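Local atomic coordinates of esterase (Xanthomonas oryzae pv. oryzae, PDB entry 3H2J), a protein that probably hydrolyses carboxylic ester bonds as an alpha/beta-hydrolase related to the secretory lipases. Residues A[142-147]-A[179-184]; A[202-207]-A[328-333]; A[212-217]-A[338-343]. One frame throughout, in Å; residues are numbered along the deposited sequence.

Contact 1: A[142-147]-A[179-184]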
loop_
_atom_site.group_PDB
_atom_site.type_symbol
_atom_site.label_atom_id
_atom_site.label_comp_id
_atom_site.label_asym_id
_atom_site.label_seq_id
_atom_site.Cartn_x
_atom_site.Cartn_y
_atom_site.Cartn_z
ATOM N N ALA A 142 -6.694 -10.036 -1.471
ATOM C CA ALA A 142 -6.096 -11.361 -1.554
ATOM C C ALA A 142 -4.684 -11.410 -2.120
ATOM O O ALA A 142 -3.804 -12.035 -1.526
ATOM C CB ALA A 142 -7.004 -12.288 -2.356
ATOM N N SER A 143 -4.462 -10.769 -3.265
ATOM C CA SER A 143 -3.137 -10.798 -3.884
ATOM C C SER A 143 -2.203 -9.740 -3.314
ATOM O O SER A 143 -0.986 -9.840 -3.455
ATOM C CB SER A 143 -3.245 -10.667 -5.413
ATOM O OG SER A 143 -3.913 -9.484 -5.810
ATOM N N GLU A 144 -2.763 -8.715 -2.677
ATOM C CA GLU A 144 -1.921 -7.706 -2.054
ATOM C C GLU A 144 -1.269 -8.428 -0.885
ATOM O O GLU A 144 -0.074 -8.285 -0.622
ATOM C CB GLU A 144 -2.755 -6.537 -1.540
ATOM C CG GLU A 144 -3.060 -5.482 -2.593
ATOM C CD GLU A 144 -3.902 -4.359 -2.042
ATOM O OE1 GLU A 144 -4.055 -3.332 -2.732
ATOM O OE2 GLU A 144 -4.417 -4.513 -0.916
ATOM N N ALA A 145 -2.081 -9.224 -0.202
ATOM C CA ALA A 145 -1.629 -9.995 0.942
ATOM C C ALA A 145 -0.688 -11.118 0.520
ATOM O O ALA A 145 0.380 -11.289 1.108
ATOM C CB ALA A 145 -2.830 -10.573 1.682
ATOM N N SER A 146 -1.081 -11.881 -0.494
ATOM C CA SER A 146 -0.248 -12.994 -0.946
ATOM C C SER A 146 1.123 -12.526 -1.436
ATOM O O SER A 146 2.140 -13.143 -1.131
ATOM C CB SER A 146 -0.970 -13.801 -2.044
ATOM O OG SER A 146 -1.184 -13.049 -3.225
ATOM N N ALA A 147 1.151 -11.425 -2.183
ATOM C CA ALA A 147 2.411 -10.900 -2.691
ATOM C C ALA A 147 3.302 -10.422 -1.542
ATOM O O ALA A 147 4.519 -10.602 -1.576
ATOM C CB ALA A 147 2.147 -9.757 -3.659
ATOM N N GLY A 179 -1.696 1.059 2.805
ATOM C CA GLY A 179 -2.377 0.881 4.077
ATOM C C GLY A 179 -3.421 -0.212 3.923
ATOM O O GLY A 179 -3.724 -0.959 4.864
ATOM N N HIS A 180 -3.985 -0.293 2.723
ATOM C CA HIS A 180 -4.973 -1.311 2.402
ATOM C C HIS A 180 -4.260 -2.673 2.369
ATOM O O HIS A 180 -4.748 -3.656 2.930
ATOM C CB HIS A 180 -5.610 -1.010 1.034
ATOM C CG HIS A 180 -6.620 -2.027 0.590
ATOM N ND1 HIS A 180 -7.942 -1.992 0.981
ATOM C CD2 HIS A 180 -6.498 -3.107 -0.217
ATOM C CE1 HIS A 180 -8.589 -3.008 0.435
ATOM N NE2 HIS A 180 -7.734 -3.700 -0.296
ATOM N N THR A 181 -3.101 -2.741 1.720
ATOM C CA THR A 181 -2.401 -4.020 1.671
ATOM C C THR A 181 -1.852 -4.423 3.038
ATOM O O THR A 181 -1.809 -5.607 3.355
ATOM C CB THR A 181 -1.275 -4.043 0.584
ATOM O OG1 THR A 181 -0.057 -4.548 1.148
ATOM C CG2 THR A 181 -1.073 -2.688 -0.024
ATOM N N ALA A 182 -1.467 -3.449 3.861
ATOM C CA ALA A 182 -0.955 -3.769 5.190
ATOM C C ALA A 182 -2.053 -4.448 6.006
ATOM O O ALA A 182 -1.817 -5.483 6.625
ATOM C CB ALA A 182 -0.474 -2.499 5.905
ATOM N N MET A 183 -3.252 -3.869 5.997
ATOM C CA MET A 183 -4.374 -4.437 6.739
ATOM C C MET A 183 -4.833 -5.761 6.135
ATOM O O MET A 183 -5.183 -6.694 6.856
ATOM C CB MET A 183 -5.553 -3.458 6.778
ATOM C CG MET A 183 -6.666 -3.912 7.715
ATOM S SD MET A 183 -8.022 -2.731 7.862
ATOM C CE MET A 183 -7.342 -1.585 9.050
ATOM N N ALA A 184 -4.841 -5.838 4.810
ATOM C CA ALA A 184 -5.238 -7.069 4.135
ATOM C C ALA A 184 -4.278 -8.185 4.555
ATOM O O ALA A 184 -4.699 -9.306 4.842
ATOM C CB ALA A 184 -5.201 -6.880 2.624
#

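Contact 2: A[202-207]-A[328-333]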
loop_
_atom_site.group_PDB
_atom_site.type_symbol
_atom_site.label_atom_id
_atom_site.label_comp_id
_atom_site.label_asym_id
_atom_site.label_seq_id
_atom_site.Cartn_x
_atom_site.Cartn_y
_atom_site.Cartn_z
ATOM N N SER A 202 0.772 -3.736 13.868
ATOM C CA SER A 202 0.325 -3.391 12.528
ATOM C C SER A 202 -0.015 -1.907 12.553
ATOM O O SER A 202 -0.713 -1.439 13.456
ATOM C CB SER A 202 -0.914 -4.196 12.144
ATOM O OG SER A 202 -1.348 -3.849 10.836
ATOM N N ALA A 203 0.473 -1.162 11.570
ATOM C CA ALA A 203 0.193 0.263 11.540
ATOM C C ALA A 203 -0.138 0.775 10.148
ATOM O O ALA A 203 0.689 1.418 9.496
ATOM C CB ALA A 203 1.361 1.020 12.103
ATOM N N PRO A 204 -1.351 0.475 9.666
ATOM C CA PRO A 204 -1.773 0.927 8.337
ATOM C C PRO A 204 -1.826 2.454 8.328
ATOM O O PRO A 204 -2.259 3.070 9.304
ATOM C CB PRO A 204 -3.160 0.304 8.180
ATOM C CG PRO A 204 -3.085 -0.936 9.033
ATOM C CD PRO A 204 -2.342 -0.442 10.256
ATOM N N ILE A 205 -1.406 3.056 7.222
ATOM C CA ILE A 205 -1.387 4.505 7.093
ATOM C C ILE A 205 -2.232 5.013 5.931
ATOM O O ILE A 205 -2.003 4.642 4.777
ATOM C CB ILE A 205 0.057 5.023 6.867
ATOM C CG1 ILE A 205 0.970 4.567 8.007
ATOM C CG2 ILE A 205 0.052 6.547 6.734
ATOM C CD1 ILE A 205 0.621 5.155 9.339
ATOM N N SER A 206 -3.207 5.860 6.249
ATOM C CA SER A 206 -4.077 6.482 5.261
ATOM C C SER A 206 -4.610 5.525 4.212
ATOM O O SER A 206 -4.573 5.824 3.012
ATOM C CB SER A 206 -3.329 7.627 4.567
ATOM O OG SER A 206 -2.789 8.526 5.519
ATOM N N GLY A 207 -5.119 4.383 4.664
ATOM C CA GLY A 207 -5.646 3.398 3.740
ATOM C C GLY A 207 -7.160 3.387 3.658
ATOM O O GLY A 207 -7.847 3.739 4.623
ATOM N N THR A 328 -3.037 -2.725 16.925
ATOM C CA THR A 328 -3.064 -1.981 15.671
ATOM C C THR A 328 -3.293 -0.490 15.845
ATOM O O THR A 328 -4.175 -0.070 16.596
ATOM C CB THR A 328 -4.180 -2.545 14.757
ATOM O OG1 THR A 328 -4.035 -3.966 14.656
ATOM C CG2 THR A 328 -4.105 -1.937 13.366
ATOM N N LEU A 329 -2.494 0.306 15.142
ATOM C CA LEU A 329 -2.603 1.757 15.196
ATOM C C LEU A 329 -2.821 2.315 13.795
ATOM O O LEU A 329 -1.920 2.303 12.961
ATOM C CB LEU A 329 -1.335 2.378 15.801
ATOM C CG LEU A 329 -1.337 3.911 15.907
ATOM C CD1 LEU A 329 -2.455 4.380 16.842
ATOM C CD2 LEU A 329 0.005 4.386 16.427
ATOM N N LEU A 330 -4.033 2.789 13.541
ATOM C CA LEU A 330 -4.376 3.369 12.252
ATOM C C LEU A 330 -3.980 4.842 12.289
ATOM O O LEU A 330 -4.400 5.580 13.175
ATOM C CB LEU A 330 -5.885 3.228 12.003
ATOM C CG LEU A 330 -6.417 1.876 11.509
ATOM C CD1 LEU A 330 -5.695 0.733 12.186
ATOM C CD2 LEU A 330 -7.920 1.806 11.746
ATOM N N CYS A 331 -3.155 5.268 11.340
ATOM C CA CYS A 331 -2.728 6.659 11.312
ATOM C C CYS A 331 -3.199 7.323 10.034
ATOM O O CYS A 331 -3.343 6.674 9.003
ATOM C CB CYS A 331 -1.197 6.754 11.416
ATOM S SG CYS A 331 -0.501 8.437 11.586
ATOM N N GLY A 332 -3.445 8.625 10.118
ATOM C CA GLY A 332 -3.892 9.375 8.960
ATOM C C GLY A 332 -4.072 10.828 9.348
ATOM O O GLY A 332 -3.702 11.223 10.453
ATOM N N SER A 333 -4.633 11.623 8.445
ATOM C CA SER A 333 -4.860 13.043 8.709
ATOM C C SER A 333 -6.310 13.431 8.457
ATOM O O SER A 333 -6.905 13.041 7.453
ATOM C CB SER A 333 -3.963 13.904 7.819
ATOM O OG SER A 333 -4.298 15.277 7.958
HETATM O O HOH W 1 -4.824 10.207 5.951
#

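Contact 3: A[212-217]-A[338-343]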
loop_
_atom_site.group_PDB
_atom_site.type_symbol
_atom_site.label_atom_id
_atom_site.label_comp_id
_atom_site.label_asym_id
_atom_site.label_seq_id
_atom_site.Cartn_x
_atom_site.Cartn_y
_atom_site.Cartn_z
ATOM N N GLU A 212 -15.498 0.407 -0.314
ATOM C CA GLU A 212 -16.737 0.724 -1.014
ATOM C C GLU A 212 -17.288 2.080 -0.549
ATOM O O GLU A 212 -17.695 2.910 -1.365
ATOM C CB GLU A 212 -17.767 -0.387 -0.774
ATOM C CG GLU A 212 -19.161 -0.086 -1.305
ATOM C CD GLU A 212 -20.124 -1.236 -1.084
ATOM O OE1 GLU A 212 -19.963 -1.961 -0.082
ATOM O OE2 GLU A 212 -21.046 -1.408 -1.903
ATOM N N GLN A 213 -17.280 2.304 0.761
ATOM C CA GLN A 213 -17.775 3.558 1.328
ATOM C C GLN A 213 -16.960 4.754 0.854
ATOM O O GLN A 213 -17.502 5.840 0.642
ATOM C CB GLN A 213 -17.750 3.489 2.858
ATOM C CG GLN A 213 -17.768 4.846 3.554
ATOM C CD GLN A 213 -17.753 4.721 5.071
ATOM O OE1 GLN A 213 -18.747 4.326 5.681
ATOM N NE2 GLN A 213 -16.618 5.045 5.682
ATOM N N THR A 214 -15.654 4.556 0.692
ATOM C CA THR A 214 -14.775 5.630 0.240
ATOM C C THR A 214 -15.146 6.059 -1.179
ATOM O O THR A 214 -15.206 7.254 -1.478
ATOM C CB THR A 214 -13.287 5.191 0.274
ATOM O OG1 THR A 214 -12.896 4.924 1.627
ATOM C CG2 THR A 214 -12.391 6.281 -0.285
ATOM N N PHE A 215 -15.391 5.086 -2.051
ATOM C CA PHE A 215 -15.763 5.391 -3.430
ATOM C C PHE A 215 -17.117 6.079 -3.490
ATOM O O PHE A 215 -17.326 7.010 -4.263
ATOM C CB PHE A 215 -15.802 4.116 -4.279
ATOM C CG PHE A 215 -14.481 3.771 -4.902
ATOM C CD1 PHE A 215 -13.397 3.411 -4.108
ATOM C CD2 PHE A 215 -14.310 3.846 -6.280
ATOM C CE1 PHE A 215 -12.159 3.134 -4.675
ATOM C CE2 PHE A 215 -13.080 3.570 -6.859
ATOM C CZ PHE A 215 -11.998 3.214 -6.054
ATOM N N LEU A 216 -18.044 5.607 -2.673
ATOM C CA LEU A 216 -19.367 6.193 -2.642
ATOM C C LEU A 216 -19.292 7.646 -2.173
ATOM O O LEU A 216 -19.787 8.546 -2.851
ATOM C CB LEU A 216 -20.268 5.372 -1.718
ATOM C CG LEU A 216 -20.888 4.094 -2.298
ATOM C CD1 LEU A 216 -19.892 3.368 -3.186
ATOM C CD2 LEU A 216 -21.353 3.203 -1.162
ATOM N N ASP A 217 -18.659 7.873 -1.025
ATOM C CA ASP A 217 -18.539 9.222 -0.464
ATOM C C ASP A 217 -17.882 10.250 -1.385
ATOM O O ASP A 217 -18.207 11.429 -1.319
ATOM C CB ASP A 217 -17.775 9.188 0.866
ATOM C CG ASP A 217 -18.551 8.498 1.968
ATOM O OD1 ASP A 217 -19.793 8.439 1.869
ATOM O OD2 ASP A 217 -17.922 8.027 2.943
ATOM N N THR A 338 -8.177 12.715 -0.039
ATOM C CA THR A 338 -7.972 11.619 -0.994
ATOM C C THR A 338 -8.505 10.350 -0.341
ATOM O O THR A 338 -9.295 9.617 -0.932
ATOM C CB THR A 338 -6.477 11.433 -1.328
ATOM O OG1 THR A 338 -5.964 12.648 -1.881
ATOM C CG2 THR A 338 -6.284 10.307 -2.343
ATOM N N VAL A 339 -8.054 10.094 0.883
ATOM C CA VAL A 339 -8.506 8.938 1.656
ATOM C C VAL A 339 -8.947 9.465 3.019
ATOM O O VAL A 339 -8.159 9.526 3.956
ATOM C CB VAL A 339 -7.382 7.900 1.864
ATOM C CG1 VAL A 339 -7.901 6.740 2.700
ATOM C CG2 VAL A 339 -6.881 7.391 0.514
ATOM N N PRO A 340 -10.219 9.866 3.138
ATOM C CA PRO A 340 -10.749 10.394 4.400
ATOM C C PRO A 340 -10.435 9.536 5.621
ATOM O O PRO A 340 -10.483 8.306 5.556
ATOM C CB PRO A 340 -12.247 10.496 4.122
ATOM C CG PRO A 340 -12.264 10.885 2.670
ATOM C CD PRO A 340 -11.238 9.936 2.072
ATOM N N LEU A 341 -10.108 10.199 6.729
ATOM C CA LEU A 341 -9.793 9.509 7.977
ATOM C C LEU A 341 -11.031 8.751 8.439
ATOM O O LEU A 341 -10.965 7.906 9.334
ATOM C CB LEU A 341 -9.366 10.516 9.052
ATOM C CG LEU A 341 -8.166 10.156 9.943
ATOM C CD1 LEU A 341 -8.087 11.140 11.107
ATOM C CD2 LEU A 341 -8.295 8.743 10.466
ATOM N N LYS A 342 -12.166 9.072 7.829
ATOM C CA LYS A 342 -13.423 8.410 8.145
ATOM C C LYS A 342 -13.211 6.896 8.011
ATOM O O LYS A 342 -13.836 6.102 8.716
ATOM C CB LYS A 342 -14.509 8.892 7.177
ATOM C CG LYS A 342 -15.866 8.234 7.351
ATOM C CD LYS A 342 -16.875 8.813 6.358
ATOM C CE LYS A 342 -18.233 8.146 6.491
ATOM N NZ LYS A 342 -19.236 8.756 5.577
ATOM N N ASN A 343 -12.318 6.508 7.104
ATOM C CA ASN A 343 -12.005 5.096 6.880
ATOM C C ASN A 343 -11.625 4.391 8.179
ATOM O O ASN A 343 -12.163 3.330 8.504
ATOM C CB ASN A 343 -10.853 4.972 5.880
ATOM C CG ASN A 343 -11.329 4.967 4.449
ATOM O OD1 ASN A 343 -11.875 3.971 3.976
ATOM N ND2 ASN A 343 -11.140 6.086 3.750
#

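Contact 1: A[142-147]-A[179-184]
H180 turns an edge of its imidazole toward the carboxylate of E144, whose CD lies in the plane of the ring while the two flat groups stand 73° apart. The ring is probably flipped in the model and sits too tight against OE2, so which ring atom really faces the acid is doubtful. T181, one step on, lies across the same side chain: its CB is 3.6 Å from CB of E144, and its CG2 is 3.9 Å from CD of E144. The two side chains cross at about a right angle. E144 gets there with CG anti to its carbonyl carbon (chi1 -85°) and the chain extended beyond it, which carries the acid group over to T181. The buried carboxylate lies beside the early turns of helix 177-192, where the helix dipole may favour a negative charge. A turn later A184 meets A145, with CB of A145 3.9 Å from O of A184; two such small residues let the axes come within 8.2 Å, at a signed crossing angle of -75°. In the fold, 177-192 is the helix that follows the probable nucleophile elbow around S176. Helix 141-161 crosses it directly, strand 169-175 linking the two in the chain, while M183 reaches W322 and T181 touches Y125.

Contact 2: A[202-207]-A[328-333]
Strand 198-205, here from S202 on, and strand 328-332 run parallel, side by side within the central sheet, with strand 169-175 flanking the first and 359-363 the second. Their directions differ by only 14°. Three backbone bonds join them: L329 N to S202 O at 3.0 Å, C331 N to P204 O at 3.1 Å, and S206 N to C331 O at 2.9 Å. P204 has no N-H to give, so the rung that would fall on L329 O is missing; CA of A203 approaches that oxygen instead, at 3.3 Å. The proline ring lies on the face of T328 and L330, where its CD is 3.9 Å from CG2 of T328 and 4.0 Å from CD1 of L330. T328 places that methyl by holding CG2 anti to the backbone N. This is the alpha/beta-hydrolase arrangement, in which loops at the C-terminal ends of such strands carry catalytic residues; here the second leads to D336, probably the acid of a Ser-His-Asp triad. On the opposite face I205 and C331 point to helix 376-396, to which C331 is tied by its disulfide with C384. Beyond the strands one water bridges the two segments, 2.7 Å from OG of S206 and accepting from N of S333 at 2.9 Å. S206 OG also bonds T380 of that same helix.

Contact 3: A[212-217]-A[338-343]
K342 stretches its fully extended side chain across the terminal amide of Q213, CE passing 3.6 Å from NE2, the amide nitrogen that is hydrogen-bonded to OG1 of T346. Beyond the crossing, NZ forms a salt bridge with OD2 of D217 at 3.0 Å, meeting it from above the carboxylate plane, 41° out of it. Deeper in, T214 and N343 meet at about a right angle. ND2 of N343 gives a bent bond to OG1 of T214, 3.0 Å long with 132° at the hydrogen, and a second to O of P340, three residues back, at 2.9 Å, on a lone pair. That carbonyl also accepts from N of N343. With chi1 at -87°, CG of N343 lies beside its backbone N, which lets the amide fold back over P340 while facing T214. A210 completes the grip, its N bonding OD1 of N343 and its O bonding OG1 of T214, so the buried amide is held at both ends. Helix 211-217, which follows strand 198-205, is thereby joined to the start of helix 342-353, while F215 and L216 pack on helices 296-304 and 309-316, and E212 forms a salt bridge with R311.

Contact 2 sits between the other two, its centre about 14 Å from each, while the centres of contacts 1 and 3 are about 18 Å apart, and their nearest atoms about 7 Å. M183 of 179-184 packs on 202-207 and 328-333, its CE 4.2 Å from CD1 of L330. Toward contact 3, O of S206 lies 3.5 Å from CG1 of V339, and each strand of contact 2 leads through a short connection to one of the segments that contact 3 joins. Each contact leads to a part of the probable triad: S176 precedes the helix of contact 1, D336 lies between 328-333 and 338-343 and accepts from N of both T338 and V339, and H377 touches T338 and V339.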